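Local coordinates for protein putative nucleotide-diphospho-sugar transferase (Desulfovibrio desulfuricans subsp. desulfuricans, PDB 3CGX) that probably transfers a sugar from a nucleotide-diphosphate donor, although its substrates are not established, at residues C57-D62 and G88-H93; Y144-R149 and P155-G160; V11-P16 and A63-K68. All coordinates share one frame; numbering follows the deposited sequence. Where two conformers were deposited one is given.

From the N terminus, strand 5-11 runs into the loop 11-16, which packs in contact 3 against the start of helix 65-73 and so closes a long loop holding two helices and strand 53-58. Before that loop is complete, strand 53-58 has ended in 57-62, the first half of contact 1; its partner 88-93, on helix 87-100, comes later, so contacts 1 and 3 cross. They also touch, Val11 pairing with Cys57 and Val59 between neighbouring parallel strands. Contact 2 follows in series, a short closure between strand 143-149 and the turn 155-160. A salt bridge from Lys92 to Asp159 joins it to contact 1.

Contact 1: residues C57-D62 and G88-H93; sequences CYVPGD and GERMKH
Pro60 lies against one face of the Arg90 guanidinium, the CG-CD edge of its pyrrolidine ring resting on the flat group and the rest of the ring slanting away. CD sits 3.8 Å above the plane and over its centre, while CG comes 3.7 Å from NH2 of Arg90. Val59 adds a lighter touch from an oblique direction: its CG1 is 4.2 Å from NH1 of Arg90. The arginine makes the reach. Its CG stands anti to the carbonyl carbon (chi1 -70°), and from there the chain is extended as far as NE, which carries the guanidinium away from helix 87-100 to the loop that follows strand 53-58. Pro60 meets it from the opposite direction. No hydrogen bond joins the two segments; between them the contact is proline carbons against a planar cation. The polar grip comes from elsewhere: NE of Arg90 donates to the carbonyl O of Gly84, which should help fix the plane of the group, and NH2 too has a hydrogen-bond partner outside the segments. Gln82 touches both Val59 and Arg90. On the helix, Lys92 has its closer partner in Asp159, and its NZ makes only a weak 3.3 Å bond to Glu89 OE2. The contact is a small one at the surface, joining the loop that leaves a parallel strand to a later helix in the Rossmann-like alpha/beta half expected of a GT-A glycosyltransferase fold.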
ATOM      1  N   CYS A  57       2.816  -6.741  -6.462  1.00 21.52           N
ATOM      2  CA  CYS A  57       3.665  -7.670  -5.686  1.00 21.18           C
ATOM      3  C   CYS A  57       2.875  -8.294  -4.560  1.00 21.79           C
ATOM      4  O   CYS A  57       2.493  -7.604  -3.606  1.00 21.39           O
ATOM      5  CB  CYS A  57       4.880  -6.913  -5.122  1.00 23.04           C
ATOM      6  SG  CYS A  57       5.901  -6.089  -6.343  1.00 24.68           S
ATOM      7  N   TYR A  58       2.609  -9.606  -4.690  1.00 21.72           N
ATOM      8  CA  TYR A  58       1.740 -10.316  -3.791  1.00 21.54           C
ATOM      9  C   TYR A  58       2.421 -11.229  -2.768  1.00 18.67           C
ATOM     10  O   TYR A  58       3.471 -11.854  -2.986  1.00 20.93           O
ATOM     11  CB  TYR A  58       0.712 -11.117  -4.590  1.00 19.32           C
ATOM     12  CG  TYR A  58       1.254 -12.183  -5.510  1.00 17.63           C
ATOM     13  CD1 TYR A  58       1.544 -13.446  -5.042  1.00 22.87           C
ATOM     14  CD2 TYR A  58       1.440 -11.938  -6.888  1.00 19.84           C
ATOM     15  CE1 TYR A  58       1.979 -14.400  -5.884  1.00 21.25           C
ATOM     16  CE2 TYR A  58       1.899 -12.898  -7.721  1.00 24.11           C
ATOM     17  CZ  TYR A  58       2.173 -14.122  -7.218  1.00 26.30           C
ATOM     18  OH  TYR A  58       2.620 -15.123  -8.061  1.00 20.58           O
ATOM     19  N   VAL A  59       1.785 -11.267  -1.619  1.00 18.61           N
ATOM     20  CA  VAL A  59       2.227 -12.087  -0.538  1.00 19.88           C
ATOM     21  C   VAL A  59       2.276 -13.523  -1.069  1.00 21.22           C
ATOM     22  O   VAL A  59       1.284 -14.014  -1.663  1.00 21.05           O
ATOM     23  CB  VAL A  59       1.317 -11.968   0.692  1.00 19.71           C
ATOM     24  CG1 VAL A  59       1.625 -13.018   1.759  1.00 23.54           C
ATOM     25  CG2 VAL A  59       1.412 -10.528   1.294  1.00 21.72           C
ATOM     26  N   PRO A  60       3.421 -14.196  -0.859  1.00 24.80           N
ATOM     27  CA  PRO A  60       3.565 -15.531  -1.385  1.00 23.36           C
ATOM     28  C   PRO A  60       2.641 -16.525  -0.742  1.00 21.67           C
ATOM     29  O   PRO A  60       2.257 -16.406   0.428  1.00 21.64           O
ATOM     30  CB  PRO A  60       5.027 -15.870  -1.092  1.00 25.11           C
ATOM     31  CG  PRO A  60       5.478 -14.972  -0.138  1.00 24.52           C
ATOM     32  CD  PRO A  60       4.686 -13.726  -0.252  1.00 25.03           C
ATOM     33  N   GLY A  61       2.236 -17.501  -1.533  1.00 21.10           N
ATOM     34  CA  GLY A  61       1.362 -18.553  -1.047  1.00 22.72           C
ATOM     35  C   GLY A  61       1.310 -19.792  -1.917  1.00 21.05           C
ATOM     36  O   GLY A  61       2.326 -20.318  -2.371  1.00 22.96           O
ATOM     37  N   ASP A  62       0.096 -20.254  -2.151  1.00 21.87           N
ATOM     38  CA  ASP A  62      -0.108 -21.491  -2.952  1.00 22.27           C
ATOM     39  C   ASP A  62       0.298 -21.309  -4.425  1.00 20.22           C
ATOM     40  O   ASP A  62       0.328 -20.168  -4.968  1.00 17.27           O
ATOM     41  CB  ASP A  62      -1.554 -21.927  -2.837  1.00 23.32           C
ATOM     42  CG  ASP A  62      -1.914 -22.423  -1.393  1.00 39.87           C
ATOM     43  OD1 ASP A  62      -0.988 -22.752  -0.609  1.00 42.02           O
ATOM     44  OD2 ASP A  62      -3.119 -22.473  -1.046  1.00 41.97           O
ATOM     45  N   GLY A  88      10.522  -6.511   5.592  1.00 28.97           N
ATOM     46  CA  GLY A  88      11.650  -5.691   5.205  1.00 26.90           C
ATOM     47  C   GLY A  88      12.424  -6.337   4.069  1.00 25.91           C
ATOM     48  O   GLY A  88      12.779  -5.666   3.107  1.00 27.81           O
ATOM     49  N   GLU A  89      12.699  -7.640   4.170  1.00 24.98           N
ATOM     50  CA  GLU A  89      13.355  -8.366   3.063  1.00 25.62           C
ATOM     51  C   GLU A  89      12.516  -8.323   1.774  1.00 23.58           C
ATOM     52  O   GLU A  89      13.046  -8.142   0.677  1.00 22.80           O
ATOM     53  CB  GLU A  89      13.699  -9.830   3.435  1.00 27.73           C
ATOM     54  CG  GLU A  89      14.806  -9.919   4.516  1.00 37.74           C
ATOM     55  CD  GLU A  89      16.029  -9.031   4.196  1.00 51.18           C
ATOM     56  OE1 GLU A  89      16.834  -9.416   3.318  1.00 59.16           O
ATOM     57  OE2 GLU A  89      16.179  -7.943   4.826  1.00 58.34           O
ATOM     58  N   ARG A  90      11.210  -8.460   1.929  1.00 25.26           N
ATOM     59  CA  ARG A  90      10.284  -8.445   0.765  1.00 24.54           C
ATOM     60  C   ARG A  90      10.335  -7.091   0.059  1.00 23.90           C
ATOM     61  O   ARG A  90      10.405  -7.023  -1.162  1.00 23.61           O
ATOM     62  CB  ARG A  90       8.861  -8.813   1.207  1.00 21.45           C
ATOM     63  CG  ARG A  90       8.774 -10.272   1.596  1.00 23.80           C
ATOM     64  CD  ARG A  90       7.513 -10.674   2.296  1.00 25.93           C
ATOM     65  NE  ARG A  90       7.590 -12.128   2.511  1.00 29.42           N
ATOM     66  CZ  ARG A  90       6.608 -12.877   3.002  1.00 33.80           C
ATOM     67  NH1 ARG A  90       5.455 -12.338   3.314  1.00 34.75           N
ATOM     68  NH2 ARG A  90       6.784 -14.177   3.184  1.00 35.24           N
HETATM   69  N   MSE A  91      10.351  -6.009   0.836  1.00 24.33           N
HETATM   70  CA  MSE A  91      10.421  -4.663   0.263  1.00 23.36           C
HETATM   71  C   MSE A  91      11.773  -4.383  -0.374  1.00 23.12           C
HETATM   72  O   MSE A  91      11.864  -3.858  -1.480  1.00 21.01           O
HETATM   73  CB  MSE A  91      10.121  -3.603   1.321  1.00 24.89           C
HETATM   74  CG  MSE A  91       8.676  -3.641   1.753  1.00 25.67           C
HETATM   75 SE   MSE A  91       8.014  -2.166   2.890  0.75 27.04          SE
HETATM   76  CE  MSE A  91       8.997  -2.583   4.526  1.00 22.74           C
ATOM     77  N   LYS A  92      12.834  -4.711   0.345  1.00 23.18           N
ATOM     78  CA  LYS A  92      14.195  -4.552  -0.180  1.00 23.85           C
ATOM     79  C   LYS A  92      14.379  -5.273  -1.507  1.00 21.53           C
ATOM     80  O   LYS A  92      14.889  -4.704  -2.493  1.00 22.25           O
ATOM     81  CB  LYS A  92      15.228  -5.114   0.815  1.00 25.35           C
ATOM     82  CG  LYS A  92      16.637  -4.780   0.436  1.00 24.31           C
ATOM     83  CD  LYS A  92      17.611  -5.640   1.194  1.00 26.68           C
ATOM     84  CE  LYS A  92      17.489  -5.491   2.683  1.00 30.05           C
ATOM     85  NZ  LYS A  92      18.606  -6.310   3.370  1.00 32.41           N
ATOM     86  N   HIS A  93      13.920  -6.525  -1.556  1.00 23.55           N
ATOM     87  CA  HIS A  93      14.055  -7.321  -2.779  1.00 23.49           C
ATOM     88  C   HIS A  93      13.249  -6.761  -3.973  1.00 24.81           C
ATOM     89  O   HIS A  93      13.737  -6.698  -5.115  1.00 23.14           O
ATOM     90  CB  HIS A  93      13.696  -8.776  -2.508  1.00 24.48           C
ATOM     91  CG  HIS A  93      14.638  -9.447  -1.555  1.00 30.24           C
ATOM     92  ND1 HIS A  93      14.274 -10.521  -0.762  1.00 39.19           N
ATOM     93  CD2 HIS A  93      15.924  -9.152  -1.221  1.00 38.32           C
ATOM     94  CE1 HIS A  93      15.309 -10.886  -0.019  1.00 39.06           C
ATOM     95  NE2 HIS A  93      16.315 -10.061  -0.266  1.00 32.31           N
TER

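Contact 2: residues Y144-R149 and P155-G160; sequences YLIGFR and PDVFDG
Ile146 turns its CG1 anti to the backbone N (chi1 -171°), and an extended chi2 then sends CD1 out from the strand to Val157 and Phe158. Phe148, two residues on, has CG anti to its carbonyl carbon (chi1 -69°), which brings CZ, at the far end of its ring, to Val157. These are two residues on one face of strand 143-149, in the mixed sheet of a GT-A-like alpha/beta fold, and a short 3-10 segment, 155-158, packs over them. That turn is held by its own backbone bonds, Phe158 N to Pro155 O at 3.0 Å and Asp159 N to Asp156 O at 2.9 Å, and it presents Val157 and Phe158 together. Across the contact everything is apolar. CD1 of Ile146 lies 4.2 Å from CE1 of Phe158 and meets that ring obliquely, the two side chains coming from opposite directions. The same methyl is also 4.2 Å from CG2 of Val157. All four residues are buried, and the surroundings extend the apolar layer: Phe153 meets Phe148 edge-to-face, while Met91 and Met95 of helix 87-100 touch Phe158. The turn is thus wedged between the sheet and that helix. Val157 CG2 does double duty, standing 3.9 Å above the Phe158 ring, over its centre, and also reaching the edge of the Phe148 ring near its plane, 3.8 Å from CZ.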
ATOM      1  N   TYR A 144       3.141   3.936   4.935  1.00 24.58           N
ATOM      2  CA  TYR A 144       2.291   3.399   3.903  1.00 26.12           C
ATOM      3  C   TYR A 144       2.947   3.494   2.520  1.00 25.41           C
ATOM      4  O   TYR A 144       2.484   2.886   1.541  1.00 22.58           O
ATOM      5  CB  TYR A 144       0.944   4.119   3.884  1.00 26.32           C
ATOM      6  CG  TYR A 144       1.024   5.606   3.522  1.00 20.96           C
ATOM      7  CD1 TYR A 144       1.097   6.041   2.171  1.00 19.91           C
ATOM      8  CD2 TYR A 144       0.994   6.569   4.503  1.00 23.63           C
ATOM      9  CE1 TYR A 144       1.158   7.383   1.837  1.00 23.79           C
ATOM     10  CE2 TYR A 144       1.065   7.936   4.167  1.00 23.61           C
ATOM     11  CZ  TYR A 144       1.116   8.336   2.841  1.00 21.51           C
ATOM     12  OH  TYR A 144       1.204   9.694   2.605  1.00 21.84           O
ATOM     13  N   LEU A 145       3.996   4.302   2.441  1.00 22.70           N
ATOM     14  CA  LEU A 145       4.774   4.454   1.207  1.00 23.28           C
ATOM     15  C   LEU A 145       6.252   4.735   1.508  1.00 21.12           C
ATOM     16  O   LEU A 145       6.589   5.448   2.459  1.00 23.51           O
ATOM     17  CB  LEU A 145       4.184   5.558   0.310  1.00 21.09           C
ATOM     18  CG  LEU A 145       4.835   5.896  -1.058  1.00 27.33           C
ATOM     19  CD1 LEU A 145       3.767   6.447  -2.065  1.00 23.96           C
ATOM     20  CD2 LEU A 145       6.076   6.869  -0.928  1.00 22.65           C
ATOM     21  N   ILE A 146       7.121   4.135   0.707  1.00 20.47           N
ATOM     22  CA  ILE A 146       8.558   4.449   0.737  1.00 20.89           C
ATOM     23  C   ILE A 146       9.069   4.507  -0.712  1.00 21.13           C
ATOM     24  O   ILE A 146       8.669   3.701  -1.541  1.00 21.92           O
ATOM     25  CB  ILE A 146       9.371   3.444   1.605  1.00 21.97           C
ATOM     26  CG1 ILE A 146      10.801   3.968   1.771  1.00 26.61           C
ATOM     27  CG2 ILE A 146       9.246   1.962   1.078  1.00 23.52           C
ATOM     28  CD1 ILE A 146      11.531   3.301   2.944  1.00 31.88           C
ATOM     29  N   GLY A 147       9.915   5.469  -1.021  1.00 24.77           N
ATOM     30  CA  GLY A 147      10.495   5.607  -2.349  1.00 23.88           C
ATOM     31  C   GLY A 147      11.913   6.090  -2.352  1.00 22.76           C
ATOM     32  O   GLY A 147      12.359   6.756  -1.431  1.00 24.18           O
ATOM     33  N   PHE A 148      12.610   5.747  -3.421  1.00 23.16           N
ATOM     34  CA  PHE A 148      13.984   6.164  -3.654  1.00 25.06           C
ATOM     35  C   PHE A 148      14.272   6.437  -5.104  1.00 23.17           C
ATOM     36  O   PHE A 148      13.605   5.940  -6.001  1.00 22.74           O
ATOM     37  CB  PHE A 148      14.978   5.037  -3.276  1.00 25.07           C
ATOM     38  CG  PHE A 148      15.078   4.756  -1.810  1.00 27.65           C
ATOM     39  CD1 PHE A 148      15.962   5.462  -1.008  1.00 28.61           C
ATOM     40  CD2 PHE A 148      14.307   3.764  -1.236  1.00 29.60           C
ATOM     41  CE1 PHE A 148      16.056   5.166   0.354  1.00 31.02           C
ATOM     42  CE2 PHE A 148      14.382   3.490   0.139  1.00 31.43           C
ATOM     43  CZ  PHE A 148      15.253   4.177   0.920  1.00 28.00           C
ATOM     44  N   ARG A 149      15.237   7.299  -5.344  0.50 24.03           N
ATOM     45  CA  ARG A 149      15.802   7.430  -6.689  0.50 25.33           C
ATOM     46  C   ARG A 149      17.008   6.453  -6.733  0.50 24.16           C
ATOM     47  O   ARG A 149      17.648   6.214  -5.703  0.50 23.19           O
ATOM     48  CB  ARG A 149      16.136   8.896  -7.064  0.50 24.89           C
ATOM     49  CG  ARG A 149      16.937   9.731  -6.063  0.50 28.07           C
ATOM     50  CD  ARG A 149      17.308  11.078  -6.752  0.50 29.89           C
ATOM     51  NE  ARG A 149      18.302  11.861  -6.027  0.50 26.30           N
ATOM     52  N   PRO A 155      19.365   0.202   0.723  1.00 26.86           N
ATOM     53  CA  PRO A 155      18.625  -1.006   1.181  1.00 28.00           C
ATOM     54  C   PRO A 155      18.729  -1.268   2.686  1.00 28.34           C
ATOM     55  O   PRO A 155      17.894  -1.948   3.280  1.00 27.41           O
ATOM     56  CB  PRO A 155      19.250  -2.143   0.371  1.00 28.38           C
ATOM     57  CG  PRO A 155      20.533  -1.583  -0.249  1.00 32.95           C
ATOM     58  CD  PRO A 155      20.412  -0.087  -0.272  1.00 29.03           C
ATOM     59  N   ASP A 156      19.798  -0.758   3.277  1.00 30.33           N
ATOM     60  CA  ASP A 156      20.034  -0.877   4.715  1.00 29.32           C
ATOM     61  C   ASP A 156      18.866  -0.330   5.551  1.00 31.14           C
ATOM     62  O   ASP A 156      18.683  -0.713   6.716  1.00 30.34           O
ATOM     63  CB  ASP A 156      21.319  -0.146   5.109  1.00 31.69           C
ATOM     64  CG  ASP A 156      22.569  -0.930   4.738  1.00 41.89           C
ATOM     65  OD1 ASP A 156      22.483  -1.937   3.991  1.00 47.71           O
ATOM     66  OD2 ASP A 156      23.648  -0.537   5.215  1.00 56.01           O
ATOM     67  N   VAL A 157      18.053   0.563   4.986  1.00 30.73           N
ATOM     68  CA  VAL A 157      16.896   1.087   5.770  1.00 28.72           C
ATOM     69  C   VAL A 157      15.895  -0.010   6.084  1.00 29.40           C
ATOM     70  O   VAL A 157      15.019   0.170   6.930  1.00 27.23           O
ATOM     71  CB  VAL A 157      16.146   2.265   5.092  1.00 30.51           C
ATOM     72  CG1 VAL A 157      17.168   3.361   4.717  1.00 28.36           C
ATOM     73  CG2 VAL A 157      15.323   1.770   3.902  1.00 32.24           C
ATOM     74  N   PHE A 158      16.021  -1.165   5.431  1.00 29.01           N
ATOM     75  CA  PHE A 158      15.073  -2.268   5.683  1.00 28.09           C
ATOM     76  C   PHE A 158      15.671  -3.259   6.684  1.00 29.82           C
ATOM     77  O   PHE A 158      15.020  -4.180   7.135  1.00 29.18           O
ATOM     78  CB  PHE A 158      14.692  -2.992   4.399  1.00 29.28           C
ATOM     79  CG  PHE A 158      13.997  -2.109   3.392  1.00 28.77           C
ATOM     80  CD1 PHE A 158      12.738  -1.632   3.651  1.00 27.99           C
ATOM     81  CD2 PHE A 158      14.627  -1.734   2.201  1.00 28.50           C
ATOM     82  CE1 PHE A 158      12.110  -0.819   2.728  1.00 29.40           C
ATOM     83  CE2 PHE A 158      14.007  -0.929   1.307  1.00 28.47           C
ATOM     84  CZ  PHE A 158      12.741  -0.466   1.577  1.00 27.27           C
ATOM     85  N   ASP A 159      16.916  -3.031   7.036  1.00 31.75           N
ATOM     86  CA  ASP A 159      17.637  -3.975   7.884  1.00 33.08           C
ATOM     87  C   ASP A 159      17.545  -3.606   9.344  1.00 35.66           C
ATOM     88  O   ASP A 159      17.701  -2.452   9.740  1.00 37.23           O
ATOM     89  CB  ASP A 159      19.106  -4.078   7.472  1.00 32.61           C
ATOM     90  CG  ASP A 159      19.287  -4.721   6.125  1.00 30.21           C
ATOM     91  OD1 ASP A 159      18.337  -5.354   5.628  1.00 30.75           O
ATOM     92  OD2 ASP A 159      20.392  -4.617   5.554  1.00 32.79           O
ATOM     93  N   GLY A 160      17.302  -4.624  10.148  1.00 38.80           N
ATOM     94  CA  GLY A 160      17.341  -4.460  11.581  1.00 40.08           C
ATOM     95  C   GLY A 160      16.116  -3.773  12.109  1.00 40.91           C
ATOM     96  O   GLY A 160      16.138  -3.244  13.213  1.00 42.37           O
TER

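Contact 3: residues V11-P16 and A63-K68; sequences VKYPEP and ADLPEK
Tyr13 and Lys68 cross at about a right angle, the lysine passing over one face of the ring. Along Lys68, CB lies 4.0 Å from CE1 of Tyr13; the chain then bends at chi3 (76°), which folds its end over the ring. CE rests on that face in a CH-pi contact, 3.6 Å from the centroid, and is 3.4 Å from CE2 of Tyr13. NZ at the tip forms an off-centre cation-pi interaction, 4.1 Å from the centroid and 33° off the ring normal. NZ and Glu15 OE1 are too far apart for a salt bridge; a water bridges them, donating to OE1, its bond to NZ weak. A second water links Tyr13 OH with the carbonyl O of Lys68. Nearer the backbone, Leu65 CD2 packs 3.6 Å from Tyr13 CB, and Pro14 CD sits against the opposite face of the ring, toward its rim. The ring lies between Lys68 and Pro14, and holds the loop after strand 5-11 against the first turn of helix 65-73; Phe69 and Trp72 from that helix also meet it, Arg37 of helix 29-47 bonds its hydroxyl, and Leu65 reaches on to Tyr58 of strand 53-58.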
ATOM      1  N   VAL A  11       0.175  -6.270  -2.119  1.00 22.91           N
ATOM      2  CA  VAL A  11      -1.161  -6.842  -1.957  1.00 20.03           C
ATOM      3  C   VAL A  11      -1.092  -8.292  -1.452  1.00 21.99           C
ATOM      4  O   VAL A  11      -0.055  -8.919  -1.451  1.00 21.17           O
ATOM      5  CB  VAL A  11      -1.943  -6.810  -3.337  1.00 23.19           C
ATOM      6  CG1 VAL A  11      -2.078  -5.359  -3.897  1.00 22.35           C
ATOM      7  CG2 VAL A  11      -1.287  -7.759  -4.409  1.00 16.27           C
ATOM      8  N   LYS A  12      -2.203  -8.771  -0.953  1.00 21.68           N
ATOM      9  CA  LYS A  12      -2.438 -10.193  -0.663  1.00 21.97           C
ATOM     10  C   LYS A  12      -3.760 -10.647  -1.330  1.00 21.98           C
ATOM     11  O   LYS A  12      -4.728  -9.877  -1.420  1.00 21.50           O
ATOM     12  CB  LYS A  12      -2.498 -10.446   0.837  1.00 24.04           C
ATOM     13  CG  LYS A  12      -2.607 -11.892   1.241  1.00 23.44           C
ATOM     14  CD  LYS A  12      -2.376 -12.128   2.711  1.00 24.75           C
ATOM     15  CE  LYS A  12      -2.540 -13.628   3.062  1.00 24.18           C
ATOM     16  NZ  LYS A  12      -2.376 -13.780   4.510  1.00 22.93           N
ATOM     17  N   TYR A  13      -3.783 -11.894  -1.811  1.00 23.64           N
ATOM     18  CA  TYR A  13      -5.007 -12.418  -2.423  1.00 23.07           C
ATOM     19  C   TYR A  13      -6.094 -12.364  -1.332  1.00 23.59           C
ATOM     20  O   TYR A  13      -5.876 -12.823  -0.220  1.00 23.76           O
ATOM     21  CB  TYR A  13      -4.870 -13.827  -3.020  1.00 22.76           C
ATOM     22  CG  TYR A  13      -6.067 -14.089  -3.870  1.00 18.16           C
ATOM     23  CD1 TYR A  13      -6.102 -13.653  -5.193  1.00 20.21           C
ATOM     24  CD2 TYR A  13      -7.215 -14.698  -3.332  1.00 26.18           C
ATOM     25  CE1 TYR A  13      -7.254 -13.815  -5.992  1.00 25.84           C
ATOM     26  CE2 TYR A  13      -8.372 -14.868  -4.115  1.00 23.24           C
ATOM     27  CZ  TYR A  13      -8.383 -14.398  -5.441  1.00 29.35           C
ATOM     28  OH  TYR A  13      -9.503 -14.525  -6.239  1.00 27.06           O
ATOM     29  N   PRO A  14      -7.261 -11.752  -1.638  1.00 22.74           N
ATOM     30  CA  PRO A  14      -8.337 -11.508  -0.641  1.00 23.12           C
ATOM     31  C   PRO A  14      -9.205 -12.727  -0.311  1.00 24.47           C
ATOM     32  O   PRO A  14     -10.424 -12.731  -0.550  1.00 23.81           O
ATOM     33  CB  PRO A  14      -9.145 -10.401  -1.282  1.00 24.87           C
ATOM     34  CG  PRO A  14      -9.012 -10.720  -2.782  1.00 20.05           C
ATOM     35  CD  PRO A  14      -7.611 -11.203  -2.962  1.00 24.07           C
ATOM     36  N   GLU A  15      -8.564 -13.743   0.245  1.00 25.36           N
ATOM     37  CA  GLU A  15      -9.262 -14.963   0.658  1.00 26.76           C
ATOM     38  C   GLU A  15      -9.842 -14.817   2.056  1.00 25.36           C
ATOM     39  O   GLU A  15      -9.109 -14.421   2.974  1.00 23.29           O
ATOM     40  CB  GLU A  15      -8.293 -16.123   0.695  1.00 28.71           C
ATOM     41  CG  GLU A  15      -8.975 -17.421   0.939  1.00 33.38           C
ATOM     42  CD  GLU A  15      -7.989 -18.576   0.953  1.00 50.47           C
ATOM     43  OE1 GLU A  15      -6.838 -18.405   0.474  1.00 50.62           O
ATOM     44  OE2 GLU A  15      -8.371 -19.645   1.466  1.00 54.81           O
ATOM     45  N   PRO A  16     -11.141 -15.145   2.238  1.00 25.75           N
ATOM     46  CA  PRO A  16     -11.700 -15.024   3.596  1.00 26.34           C
ATOM     47  C   PRO A  16     -10.887 -15.788   4.628  1.00 26.68           C
ATOM     48  O   PRO A  16     -10.444 -16.942   4.406  1.00 26.67           O
ATOM     49  CB  PRO A  16     -13.151 -15.546   3.438  1.00 26.56           C
ATOM     50  CG  PRO A  16     -13.448 -15.289   2.022  1.00 26.38           C
ATOM     51  CD  PRO A  16     -12.179 -15.535   1.273  1.00 26.12           C
ATOM     52  N   ALA A  63       0.575 -22.434  -5.080  1.00 19.79           N
ATOM     53  CA  ALA A  63       1.061 -22.415  -6.474  1.00 19.42           C
ATOM     54  C   ALA A  63       0.003 -21.908  -7.486  1.00 18.01           C
ATOM     55  O   ALA A  63       0.334 -21.626  -8.639  1.00 22.20           O
ATOM     56  CB  ALA A  63       1.607 -23.778  -6.902  1.00 23.06           C
ATOM     57  N   ASP A  64      -1.233 -21.796  -7.038  1.00 14.23           N
ATOM     58  CA  ASP A  64      -2.327 -21.326  -7.898  1.00 17.29           C
ATOM     59  C   ASP A  64      -2.510 -19.821  -7.944  1.00 17.22           C
ATOM     60  O   ASP A  64      -3.366 -19.326  -8.656  1.00 16.55           O
ATOM     61  CB  ASP A  64      -3.639 -22.025  -7.571  1.00 17.00           C
ATOM     62  CG  ASP A  64      -4.179 -21.723  -6.175  1.00 21.02           C
ATOM     63  OD1 ASP A  64      -3.652 -20.890  -5.427  1.00 22.01           O
ATOM     64  OD2 ASP A  64      -5.188 -22.372  -5.861  1.00 29.54           O
ATOM     65  N   LEU A  65      -1.658 -19.078  -7.237  1.00 16.16           N
ATOM     66  CA  LEU A  65      -1.837 -17.645  -7.167  1.00 16.78           C
ATOM     67  C   LEU A  65      -1.678 -16.874  -8.485  1.00 17.25           C
ATOM     68  O   LEU A  65      -2.443 -15.941  -8.707  1.00 20.32           O
ATOM     69  CB  LEU A  65      -0.957 -17.010  -6.080  1.00 16.35           C
ATOM     70  CG  LEU A  65      -1.503 -17.187  -4.655  1.00 17.94           C
ATOM     71  CD1 LEU A  65      -0.454 -16.589  -3.713  1.00 18.93           C
ATOM     72  CD2 LEU A  65      -2.941 -16.573  -4.371  1.00 18.96           C
ATOM     73  N   PRO A  66      -0.682 -17.215  -9.312  1.00 17.35           N
ATOM     74  CA  PRO A  66      -0.511 -16.414 -10.541  1.00 17.05           C
ATOM     75  C   PRO A  66      -1.786 -16.299 -11.408  1.00 17.65           C
ATOM     76  O   PRO A  66      -2.207 -15.196 -11.796  1.00 19.20           O
ATOM     77  CB  PRO A  66       0.659 -17.091 -11.250  1.00 16.66           C
ATOM     78  CG  PRO A  66       1.431 -17.714 -10.164  1.00 19.83           C
ATOM     79  CD  PRO A  66       0.423 -18.158  -9.123  1.00 20.23           C
ATOM     80  N   GLU A  67      -2.440 -17.402 -11.667  1.00 14.80           N
ATOM     81  CA  GLU A  67      -3.645 -17.358 -12.488  1.00 16.97           C
ATOM     82  C   GLU A  67      -4.827 -16.801 -11.677  1.00 18.06           C
ATOM     83  O   GLU A  67      -5.776 -16.216 -12.236  1.00 16.42           O
ATOM     84  CB  GLU A  67      -3.946 -18.739 -13.087  1.00 17.35           C
ATOM     85  CG  GLU A  67      -2.964 -19.173 -14.137  1.00 19.94           C
ATOM     86  CD  GLU A  67      -2.934 -18.258 -15.356  1.00 21.45           C
ATOM     87  OE1 GLU A  67      -3.993 -17.706 -15.720  1.00 22.69           O
ATOM     88  OE2 GLU A  67      -1.833 -18.086 -15.939  1.00 21.29           O
ATOM     89  N   LYS A  68      -4.770 -16.939 -10.364  1.00 14.46           N
ATOM     90  CA  LYS A  68      -5.846 -16.381  -9.498  1.00 15.89           C
ATOM     91  C   LYS A  68      -5.812 -14.848  -9.592  1.00 16.77           C
ATOM     92  O   LYS A  68      -6.824 -14.162  -9.765  1.00 16.08           O
ATOM     93  CB  LYS A  68      -5.716 -16.835  -8.043  1.00 18.40           C
ATOM     94  CG  LYS A  68      -6.347 -18.132  -7.758  1.00 22.23           C
ATOM     95  CD  LYS A  68      -6.149 -18.538  -6.297  1.00 27.28           C
ATOM     96  CE  LYS A  68      -7.071 -17.730  -5.421  1.00 34.66           C
ATOM     97  NZ  LYS A  68      -7.268 -18.345  -4.083  1.00 51.56           N
TER
HETATM   98  O   HOH W   1      -9.316 -14.839  -8.794  1.00 23.59           O
HETATM   99  O   HOH W   2      -5.574 -17.250  -1.423  1.00 35.19           O